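Putative DsbA oxidoreductase SCO1869 (Streptomyces coelicolor A3, PDB 3GL5) is of unknown function but probably acts as a thiol-disulfide oxidoreductase of the DsbA-like thioredoxin type. Local coordinates at residues Arg49-Val54 / Asn136-Leu141; Thr100-Arg105 / Ala157-Pro162; Gln55-Met60 / Arg93-Gly98. One frame throughout, in Å; residues are numbered along the deposited sequence. Where two conformers were deposited one is given.

In the fold
All three contacts lie in the chain between strands 36-42 and 186-189, the mainly helical insertion of the DsbA-type thioredoxin fold. The centres of interactions 1 and 2 are about 10 Å apart, and they touch directly: K51 CD packs on D102 OD2 at 3.2 Å and L141 meets L103 and L159. Interaction 3 lies about 14 Å from interaction 1, centre to centre; V54 and R49 lean on its strand 96-97. Interactions 2 and 3, about 22 Å apart, are joined only through the sequence. A bound sodium ion lies about 4 Å from the side chain of D96, and H97 lies near the C13-C16 disulfide without touching it.

Interaction 1. Residues Arg49-Val54 / Asn136-Leu141; sequences RAKDDV and NDDERL
K51 and N136 meet where a type I turn, A50 to D53, rests against the lead-in to helix 138-147, at the surface of the helical insertion that marks the DsbA variant of the thioredoxin fold. N136 carries most of the contact. Its backbone adopts a left-handed conformation just before the helix, and its side chain lies against the turn, CB reaching K51 O at 3.2 Å. The amide nitrogen ND2 comes up to the backbone of D52, 3.5 Å from CA, while V54 supplies a methyl, CG2, to the other end of the asparagine at CB. K51 crosses N136 at about a right angle. Its CG is anti to the backbone N (chi1 -168°), and a later bend in the chain brings the ammonium group over to the helix side, where NZ makes a weak 3.3 Å hydrogen bond to N136 OD1. The same nitrogen forms a long salt bridge, 3.7 Å, to D138 OD1, so the lysine bridges the residues just before and just after the N-cap. On the loop side R49 NE donates to D53 O at 2.8 Å, tying the residue just before the turn to its last one. On the helix side D137 is the N-cap: its OD1 accepts from R140 N at 2.9 Å, the N-H arriving from above the carboxylate plane.

Interaction 2. Residues Thr100-Arg105 / Ala157-Pro162; sequences TFDLHR and AVLADP
The guanidinium of R105 is the flat group on which this contact turns: P162 O lies over one face, 3.2 Å above the plane and displaced toward the rim, while D102 OD1, V158 O and L159 O are ranged at its edges. A second flat group, the F101 ring, has R105 CG over one face, offset toward the rim. The arginine starts with CG anti to its carbonyl carbon, and a bend at chi3 (-60°) turns the guanidinium to its partners. In the guanidinium plane NH1 donates to V158 O at 2.8 Å, from well above that carbonyl's own plane, and NH2 adds a weak bond to the same oxygen. Along the edge formed by NE and NH2 the group grips D102 side-on, both bonding to OD1, at 2.9 and 2.8 Å. The aspartate is one turn back on the same helix, and this salt bridge probably fixes the rotation of the arginine's end and offsets its charge. NH1 also lies 2.9 Å from D161 O and, beyond the two segments, hydrogen-bonds to A164 O. Replacing this arginine with a leucine would probably leave D102 without this charge partner and take a side-chain donor from the carbonyls of V158 and A164. V158 CG1 is a methyl beside NH1; the apolar contact is L159 CD2, 4.0 Å from D102 CB. Around this junction helix 166-178 meets F101 through A166 and R170, and H104 and R105 through V169; helix 138-147 meets L103 and L159, and L106 and L109 of helix 101-111 extend the apolar contact with V158.

Interaction 3. Residues Gln55-Met60 / Arg93-Gly98; sequences QPVLTM and RDRDHG. With ACT (acetate ion), chain C.
An acetate ion, probably from the crystallisation liquor, is clasped between R95 and H97 while V57 of the facing segment borders it. R95 NH2 donates almost straight to OXT at 2.6 Å, with a weak second bond from NH1, and H97 ND1 donates to the other oxygen, O, at 2.6 Å, so each carboxylate oxygen has its own partner at the edge of a flat group. The CG2 methyl of V57 lies over one face of the R95 guanidinium, 3.4 Å from NH1; with this branch anti to the carbonyl carbon, it also packs against D96 O. M60, a selenomethionine, is modelled in two conformers; in one its selenium stands over the centre of the H97 ring, 3.8 Å from the centroid, and its CE approaches the acetate methyl, contacts that are therefore tentative. The backbones pair as well. Q55 N donates to H97 O at 3.0 Å, the return bond from H97 N to Q55 O is weak, and V57 N reaches R95 O at 2.8 Å. A water bridges R95 O and L58 N. Outside the pair, E76 forms a salt bridge with R95 NH2, and S133 hydrogen-bonds to D96 OD2, near the bound sodium ion. The arrangement is a minimal two-stranded antiparallel ribbon, Q55 and H97 its hydrogen-bonded pair and P56 and D96 its non-hydrogen-bonded one, which runs through the N-cap residue P56 into helix 57-64 at the surface of the DsbA-like helical insertion.

Interaction 1. Residues Arg49-Val54 / Asn136-Leu141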
loop_
_atom_site.group_PDB
_atom_site.type_symbol
_atom_site.label_atom_id
_atom_site.label_comp_id
_atom_site.label_asym_id
_atom_site.label_seq_id
_atom_site.Cartn_x
_atom_site.Cartn_y
_atom_site.Cartn_z
ATOM N N ARG A 49 -0.214 -19.617 -19.511
ATOM C CA ARG A 49 -1.413 -20.204 -20.063
ATOM C C ARG A 49 -2.136 -19.224 -20.997
ATOM O O ARG A 49 -2.118 -18.029 -20.768
ATOM C CB ARG A 49 -2.330 -20.643 -18.936
ATOM C CG ARG A 49 -3.528 -21.355 -19.438
ATOM C CD ARG A 49 -4.379 -21.834 -18.315
ATOM N NE ARG A 49 -5.176 -22.963 -18.763
ATOM C CZ ARG A 49 -4.796 -24.236 -18.690
ATOM N NH1 ARG A 49 -3.613 -24.568 -18.176
ATOM N NH2 ARG A 49 -5.628 -25.175 -19.141
ATOM N N ALA A 50 -2.744 -19.731 -22.069
ATOM C CA ALA A 50 -3.468 -18.884 -23.029
ATOM C C ALA A 50 -4.871 -18.541 -22.549
ATOM O O ALA A 50 -5.558 -19.364 -21.942
ATOM C CB ALA A 50 -3.518 -19.538 -24.395
ATOM N N LYS A 51 -5.314 -17.328 -22.836
ATOM C CA LYS A 51 -6.625 -16.930 -22.354
ATOM C C LYS A 51 -7.724 -17.901 -22.804
ATOM O O LYS A 51 -8.624 -18.204 -22.040
ATOM C CB LYS A 51 -6.951 -15.486 -22.729
ATOM C CG LYS A 51 -8.200 -14.965 -21.984
ATOM C CD LYS A 51 -8.252 -13.421 -21.936
ATOM C CE LYS A 51 -9.013 -12.829 -23.090
ATOM N NZ LYS A 51 -10.453 -13.192 -22.979
ATOM N N ASP A 52 -7.642 -18.423 -24.020
ATOM C CA ASP A 52 -8.703 -19.302 -24.493
ATOM C C ASP A 52 -8.491 -20.755 -24.102
ATOM O O ASP A 52 -9.190 -21.632 -24.578
ATOM C CB ASP A 52 -8.893 -19.188 -26.012
ATOM C CG ASP A 52 -7.783 -19.876 -26.795
ATOM O OD1 ASP A 52 -6.634 -19.962 -26.290
ATOM O OD2 ASP A 52 -8.068 -20.334 -27.925
ATOM N N ASP A 53 -7.525 -21.023 -23.245
ATOM C CA ASP A 53 -7.306 -22.387 -22.789
ATOM C C ASP A 53 -7.991 -22.646 -21.430
ATOM O O ASP A 53 -7.378 -22.493 -20.369
ATOM C CB ASP A 53 -5.798 -22.662 -22.737
ATOM C CG ASP A 53 -5.472 -24.121 -22.532
ATOM O OD1 ASP A 53 -6.309 -24.981 -22.892
ATOM O OD2 ASP A 53 -4.364 -24.408 -22.021
ATOM N N VAL A 54 -9.275 -23.002 -21.471
ATOM C CA VAL A 54 -10.064 -23.349 -20.274
ATOM C C VAL A 54 -10.330 -24.848 -20.283
ATOM O O VAL A 54 -10.741 -25.411 -21.283
ATOM C CB VAL A 54 -11.440 -22.596 -20.207
ATOM C CG1 VAL A 54 -12.069 -22.691 -18.780
ATOM C CG2 VAL A 54 -11.292 -21.144 -20.636
ATOM N N ASN A 136 -11.721 -16.727 -19.752
ATOM C CA ASN A 136 -12.033 -16.422 -21.123
ATOM C C ASN A 136 -13.496 -15.903 -21.340
ATOM O O ASN A 136 -14.185 -16.358 -22.261
ATOM C CB ASN A 136 -11.789 -17.671 -21.991
ATOM C CG ASN A 136 -11.720 -17.340 -23.482
ATOM O OD1 ASN A 136 -11.377 -16.222 -23.855
ATOM N ND2 ASN A 136 -12.071 -18.310 -24.334
ATOM N N ASP A 137 -13.962 -14.980 -20.483
ATOM C CA ASP A 137 -15.286 -14.365 -20.605
ATOM C C ASP A 137 -15.298 -12.948 -19.987
ATOM O O ASP A 137 -15.579 -12.757 -18.782
ATOM C CB ASP A 137 -16.350 -15.255 -19.966
ATOM C CG ASP A 137 -17.767 -14.673 -20.055
ATOM O OD1 ASP A 137 -17.961 -13.489 -20.435
ATOM O OD2 ASP A 137 -18.709 -15.418 -19.717
ATOM N N ASP A 138 -15.005 -11.958 -20.827
ATOM C CA ASP A 138 -14.842 -10.594 -20.376
ATOM C C ASP A 138 -16.116 -10.034 -19.766
ATOM O O ASP A 138 -16.066 -9.371 -18.737
ATOM C CB ASP A 138 -14.370 -9.720 -21.540
ATOM C CG ASP A 138 -12.861 -9.755 -21.730
ATOM O OD1 ASP A 138 -12.155 -10.534 -21.024
ATOM O OD2 ASP A 138 -12.378 -8.987 -22.592
ATOM N N GLU A 139 -17.260 -10.331 -20.380
ATOM C CA GLU A 139 -18.534 -9.864 -19.856
ATOM C C GLU A 139 -18.831 -10.406 -18.442
ATOM O O GLU A 139 -19.340 -9.683 -17.588
ATOM C CB GLU A 139 -19.674 -10.111 -20.846
ATOM C CG GLU A 139 -19.686 -9.087 -22.019
ATOM C CD GLU A 139 -19.606 -7.647 -21.526
ATOM O OE1 GLU A 139 -20.309 -7.311 -20.556
ATOM O OE2 GLU A 139 -18.835 -6.848 -22.091
ATOM N N ARG A 140 -18.448 -11.648 -18.183
ATOM C CA ARG A 140 -18.494 -12.188 -16.810
ATOM C C ARG A 140 -17.676 -11.350 -15.818
ATOM O O ARG A 140 -18.150 -11.005 -14.739
ATOM C CB ARG A 140 -18.025 -13.635 -16.754
ATOM C CG ARG A 140 -18.333 -14.319 -15.434
ATOM C CD ARG A 140 -19.803 -14.198 -15.187
ATOM N NE ARG A 140 -20.211 -14.633 -13.859
ATOM C CZ ARG A 140 -21.281 -14.160 -13.216
ATOM N NH1 ARG A 140 -22.019 -13.200 -13.770
ATOM N NH2 ARG A 140 -21.594 -14.623 -12.001
ATOM N N LEU A 141 -16.457 -11.017 -16.194
ATOM C CA LEU A 141 -15.610 -10.180 -15.340
ATOM C C LEU A 141 -16.219 -8.804 -15.145
ATOM O O LEU A 141 -16.161 -8.256 -14.051
ATOM C CB LEU A 141 -14.186 -10.076 -15.892
ATOM C CG LEU A 141 -13.579 -11.455 -16.168
ATOM C CD1 LEU A 141 -12.171 -11.360 -16.792
ATOM C CD2 LEU A 141 -13.580 -12.346 -14.898
#

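Interaction 2. Residues Thr100-Arg105 / Ala157-Pro162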
loop_
_atom_site.group_PDB
_atom_site.type_symbol
_atom_site.label_atom_id
_atom_site.label_comp_id
_atom_site.label_asym_id
_atom_site.label_seq_id
_atom_site.Cartn_x
_atom_site.Cartn_y
_atom_site.Cartn_z
ATOM N N THR A 100 -5.417 -16.435 -15.426
ATOM C CA THR A 100 -5.948 -15.397 -14.477
ATOM C C THR A 100 -5.309 -14.010 -14.675
ATOM O O THR A 100 -5.494 -13.103 -13.870
ATOM C CB THR A 100 -5.739 -15.803 -13.010
ATOM O OG1 THR A 100 -4.340 -16.091 -12.794
ATOM C CG2 THR A 100 -6.567 -17.030 -12.690
ATOM N N PHE A 101 -4.552 -13.859 -15.749
ATOM C CA PHE A 101 -3.771 -12.679 -15.934
ATOM C C PHE A 101 -4.638 -11.423 -15.864
ATOM O O PHE A 101 -4.323 -10.487 -15.130
ATOM C CB PHE A 101 -2.984 -12.713 -17.261
ATOM C CG PHE A 101 -2.140 -11.475 -17.478
ATOM C CD1 PHE A 101 -1.136 -11.125 -16.567
ATOM C CD2 PHE A 101 -2.352 -10.647 -18.577
ATOM C CE1 PHE A 101 -0.359 -9.973 -16.759
ATOM C CE2 PHE A 101 -1.528 -9.493 -18.782
ATOM C CZ PHE A 101 -0.558 -9.167 -17.859
ATOM N N ASP A 102 -5.704 -11.414 -16.657
ATOM C CA ASP A 102 -6.654 -10.304 -16.720
ATOM C C ASP A 102 -7.423 -10.089 -15.412
ATOM O O ASP A 102 -7.702 -8.931 -15.013
ATOM C CB ASP A 102 -7.611 -10.508 -17.899
ATOM C CG ASP A 102 -6.902 -10.295 -19.240
ATOM O OD1 ASP A 102 -5.913 -9.533 -19.240
ATOM O OD2 ASP A 102 -7.292 -10.890 -20.271
ATOM N N LEU A 103 -7.738 -11.188 -14.729
ATOM C CA LEU A 103 -8.339 -11.064 -13.417
ATOM C C LEU A 103 -7.398 -10.286 -12.503
ATOM O O LEU A 103 -7.809 -9.391 -11.785
ATOM C CB LEU A 103 -8.633 -12.460 -12.845
ATOM C CG LEU A 103 -9.922 -13.164 -13.287
ATOM C CD1 LEU A 103 -9.865 -13.550 -14.755
ATOM C CD2 LEU A 103 -10.111 -14.399 -12.458
ATOM N N HIS A 104 -6.117 -10.620 -12.538
ATOM C CA HIS A 104 -5.165 -9.941 -11.700
ATOM C C HIS A 104 -5.004 -8.461 -12.045
ATOM O O HIS A 104 -4.857 -7.642 -11.136
ATOM C CB HIS A 104 -3.818 -10.676 -11.674
ATOM C CG HIS A 104 -3.849 -11.933 -10.852
ATOM N ND1 HIS A 104 -3.906 -11.914 -9.474
ATOM C CD2 HIS A 104 -3.861 -13.245 -11.214
ATOM C CE1 HIS A 104 -3.919 -13.156 -9.014
ATOM N NE2 HIS A 104 -3.878 -13.982 -10.046
ATOM N N ARG A 105 -5.022 -8.130 -13.330
ATOM C CA ARG A 105 -4.976 -6.719 -13.762
ATOM C C ARG A 105 -6.167 -5.949 -13.201
ATOM O O ARG A 105 -6.001 -4.836 -12.657
ATOM C CB ARG A 105 -4.915 -6.602 -15.289
ATOM C CG ARG A 105 -3.631 -7.231 -15.859
ATOM C CD ARG A 105 -3.352 -6.810 -17.287
ATOM N NE ARG A 105 -4.429 -7.199 -18.221
ATOM C CZ ARG A 105 -5.297 -6.350 -18.787
ATOM N NH1 ARG A 105 -5.273 -5.039 -18.527
ATOM N NH2 ARG A 105 -6.193 -6.809 -19.627
ATOM N N ALA A 157 -12.362 -0.803 -20.150
ATOM C CA ALA A 157 -11.140 -0.182 -20.672
ATOM C C ALA A 157 -9.903 -0.957 -20.203
ATOM O O ALA A 157 -9.008 -1.209 -20.988
ATOM C CB ALA A 157 -11.048 1.284 -20.255
ATOM N N VAL A 158 -9.859 -1.337 -18.930
ATOM C CA VAL A 158 -8.733 -2.155 -18.424
ATOM C C VAL A 158 -8.635 -3.502 -19.190
ATOM O O VAL A 158 -7.566 -3.916 -19.618
ATOM C CB VAL A 158 -8.801 -2.324 -16.884
ATOM C CG1 VAL A 158 -7.800 -3.373 -16.395
ATOM C CG2 VAL A 158 -8.509 -0.995 -16.210
ATOM N N LEU A 159 -9.778 -4.132 -19.418
ATOM C CA LEU A 159 -9.828 -5.399 -20.117
ATOM C C LEU A 159 -9.469 -5.254 -21.578
ATOM O O LEU A 159 -8.864 -6.167 -22.150
ATOM C CB LEU A 159 -11.204 -6.028 -19.971
ATOM C CG LEU A 159 -11.394 -6.658 -18.602
ATOM C CD1 LEU A 159 -12.870 -6.946 -18.320
ATOM C CD2 LEU A 159 -10.554 -7.922 -18.487
ATOM N N ALA A 160 -9.820 -4.109 -22.171
ATOM C CA ALA A 160 -9.493 -3.803 -23.570
ATOM C C ALA A 160 -8.016 -3.444 -23.773
ATOM O O ALA A 160 -7.475 -3.585 -24.890
ATOM C CB ALA A 160 -10.408 -2.657 -24.116
ATOM N N ASP A 161 -7.369 -2.947 -22.719
ATOM C CA ASP A 161 -5.963 -2.533 -22.826
ATOM C C ASP A 161 -5.039 -3.478 -22.048
ATOM O O ASP A 161 -4.876 -3.292 -20.836
ATOM C CB ASP A 161 -5.790 -1.111 -22.306
ATOM C CG ASP A 161 -4.358 -0.624 -22.416
ATOM O OD1 ASP A 161 -3.527 -1.326 -23.053
ATOM O OD2 ASP A 161 -4.060 0.476 -21.878
ATOM N N PRO A 162 -4.428 -4.482 -22.745
ATOM C CA PRO A 162 -3.530 -5.481 -22.109
ATOM C C PRO A 162 -2.434 -4.903 -21.205
ATOM O O PRO A 162 -2.095 -5.527 -20.205
ATOM C CB PRO A 162 -2.892 -6.226 -23.293
ATOM C CG PRO A 162 -3.369 -5.479 -24.584
ATOM C CD PRO A 162 -4.603 -4.737 -24.190
#

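Interaction 3. Residues Gln55-Met60 / Arg93-Gly98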
loop_
_atom_site.group_PDB
_atom_site.type_symbol
_atom_site.label_atom_id
_atom_site.label_comp_id
_atom_site.label_asym_id
_atom_site.label_seq_id
_atom_site.Cartn_x
_atom_site.Cartn_y
_atom_site.Cartn_z
ATOM N N GLN A 55 -10.099 -25.486 -19.150
ATOM C CA GLN A 55 -10.136 -26.941 -19.044
ATOM C C GLN A 55 -10.973 -27.302 -17.815
ATOM O O GLN A 55 -10.965 -26.551 -16.841
ATOM C CB GLN A 55 -8.710 -27.411 -18.796
ATOM C CG GLN A 55 -8.278 -28.576 -19.652
ATOM C CD GLN A 55 -6.913 -29.077 -19.249
ATOM O OE1 GLN A 55 -6.304 -28.585 -18.290
ATOM N NE2 GLN A 55 -6.408 -30.052 -19.994
ATOM N N PRO A 56 -11.657 -28.464 -17.824
ATOM C CA PRO A 56 -12.268 -28.888 -16.545
ATOM C C PRO A 56 -11.192 -29.256 -15.534
ATOM O O PRO A 56 -10.199 -29.889 -15.899
ATOM C CB PRO A 56 -13.106 -30.113 -16.913
ATOM C CG PRO A 56 -13.177 -30.110 -18.442
ATOM C CD PRO A 56 -11.968 -29.372 -18.941
ATOM N N VAL A 57 -11.366 -28.838 -14.281
ATOM C CA VAL A 57 -10.379 -29.115 -13.232
ATOM C C VAL A 57 -10.071 -30.618 -13.145
ATOM O O VAL A 57 -8.918 -31.036 -13.014
ATOM C CB VAL A 57 -10.838 -28.573 -11.825
ATOM C CG1 VAL A 57 -9.974 -29.160 -10.705
ATOM C CG2 VAL A 57 -10.775 -27.074 -11.781
ATOM N N LEU A 58 -11.113 -31.430 -13.243
ATOM C CA LEU A 58 -10.978 -32.842 -12.937
ATOM C C LEU A 58 -10.173 -33.565 -14.060
ATOM O O LEU A 58 -9.350 -34.447 -13.780
ATOM C CB LEU A 58 -12.372 -33.413 -12.789
ATOM C CG LEU A 58 -12.612 -34.512 -11.781
ATOM C CD1 LEU A 58 -13.457 -33.929 -10.642
ATOM C CD2 LEU A 58 -13.328 -35.615 -12.570
ATOM N N THR A 59 -10.397 -33.125 -15.305
ATOM C CA THR A 59 -9.607 -33.491 -16.485
ATOM C C THR A 59 -8.142 -33.127 -16.306
ATOM O O THR A 59 -7.255 -33.932 -16.610
ATOM C CB THR A 59 -10.140 -32.764 -17.760
ATOM O OG1 THR A 59 -11.536 -33.020 -17.892
ATOM C CG2 THR A 59 -9.427 -33.226 -19.025
HETATM N N MSE A 60 -7.897 -31.904 -15.833
HETATM C CA MSE A 60 -6.542 -31.411 -15.568
HETATM C C MSE A 60 -5.805 -32.294 -14.566
HETATM O O MSE A 60 -4.640 -32.628 -14.767
HETATM C CB MSE A 60 -6.571 -29.964 -15.057
HETATM C CG MSE A 60 -5.310 -29.545 -14.291
HETATM SE SE MSE A 60 -5.594 -27.919 -13.240
HETATM C CE MSE A 60 -5.656 -28.691 -11.466
ATOM N N ARG A 93 -17.874 -30.373 -8.102
ATOM C CA ARG A 93 -18.052 -30.952 -9.404
ATOM C C ARG A 93 -18.074 -29.891 -10.482
ATOM O O ARG A 93 -18.635 -28.806 -10.300
ATOM C CB ARG A 93 -19.382 -31.701 -9.456
ATOM C CG ARG A 93 -19.267 -33.156 -9.736
ATOM C CD ARG A 93 -18.653 -33.846 -8.568
ATOM N NE ARG A 93 -18.768 -35.287 -8.661
ATOM C CZ ARG A 93 -18.644 -36.084 -7.612
ATOM N NH1 ARG A 93 -18.765 -37.403 -7.751
ATOM N NH2 ARG A 93 -18.389 -35.551 -6.415
ATOM N N ASP A 94 -17.470 -30.239 -11.613
ATOM C CA ASP A 94 -17.555 -29.479 -12.859
ATOM C C ASP A 94 -16.932 -28.121 -12.806
ATOM O O ASP A 94 -17.350 -27.257 -13.560
ATOM C CB ASP A 94 -19.005 -29.300 -13.327
ATOM C CG ASP A 94 -19.729 -30.614 -13.509
ATOM O OD1 ASP A 94 -19.110 -31.625 -13.942
ATOM O OD2 ASP A 94 -20.940 -30.628 -13.200
ATOM N N ARG A 95 -15.974 -27.914 -11.911
ATOM C CA ARG A 95 -15.185 -26.675 -11.915
ATOM C C ARG A 95 -14.257 -26.655 -13.123
ATOM O O ARG A 95 -13.898 -27.706 -13.679
ATOM C CB ARG A 95 -14.375 -26.544 -10.641
ATOM C CG ARG A 95 -15.223 -26.308 -9.324
ATOM C CD ARG A 95 -14.409 -25.586 -8.218
ATOM N NE ARG A 95 -13.139 -26.261 -7.936
ATOM C CZ ARG A 95 -11.972 -25.934 -8.494
ATOM N NH1 ARG A 95 -11.895 -24.933 -9.381
ATOM N NH2 ARG A 95 -10.874 -26.628 -8.167
ATOM N N ASP A 96 -13.934 -25.446 -13.565
ATOM C CA ASP A 96 -13.028 -25.264 -14.676
ATOM C C ASP A 96 -11.822 -24.472 -14.196
ATOM O O ASP A 96 -11.747 -24.036 -13.028
ATOM C CB ASP A 96 -13.726 -24.620 -15.881
ATOM C CG ASP A 96 -14.170 -23.164 -15.623
ATOM O OD1 ASP A 96 -14.254 -22.707 -14.463
ATOM O OD2 ASP A 96 -14.461 -22.465 -16.617
ATOM N N HIS A 97 -10.863 -24.304 -15.093
ATOM C CA HIS A 97 -9.595 -23.746 -14.742
ATOM C C HIS A 97 -9.005 -23.077 -15.981
ATOM O O HIS A 97 -9.042 -23.652 -17.060
ATOM C CB HIS A 97 -8.703 -24.891 -14.266
ATOM C CG HIS A 97 -7.270 -24.519 -14.126
ATOM N ND1 HIS A 97 -6.650 -24.395 -12.897
ATOM C CD2 HIS A 97 -6.318 -24.268 -15.055
ATOM C CE1 HIS A 97 -5.379 -24.065 -13.079
ATOM N NE2 HIS A 97 -5.158 -23.968 -14.378
ATOM N N GLY A 98 -8.427 -21.881 -15.811
ATOM C CA GLY A 98 -7.854 -21.124 -16.936
ATOM C C GLY A 98 -6.849 -20.060 -16.519
ATOM O O GLY A 98 -6.343 -20.040 -15.380
HETATM C C ACT C . -7.737 -25.094 -9.742
HETATM O O ACT C . -7.987 -24.254 -10.627
HETATM O OXT ACT C . -8.750 -25.599 -9.249
HETATM C CH3 ACT C . -6.326 -25.452 -9.338
HETATM O O HOH W 1 -13.932 -30.460 -13.019
#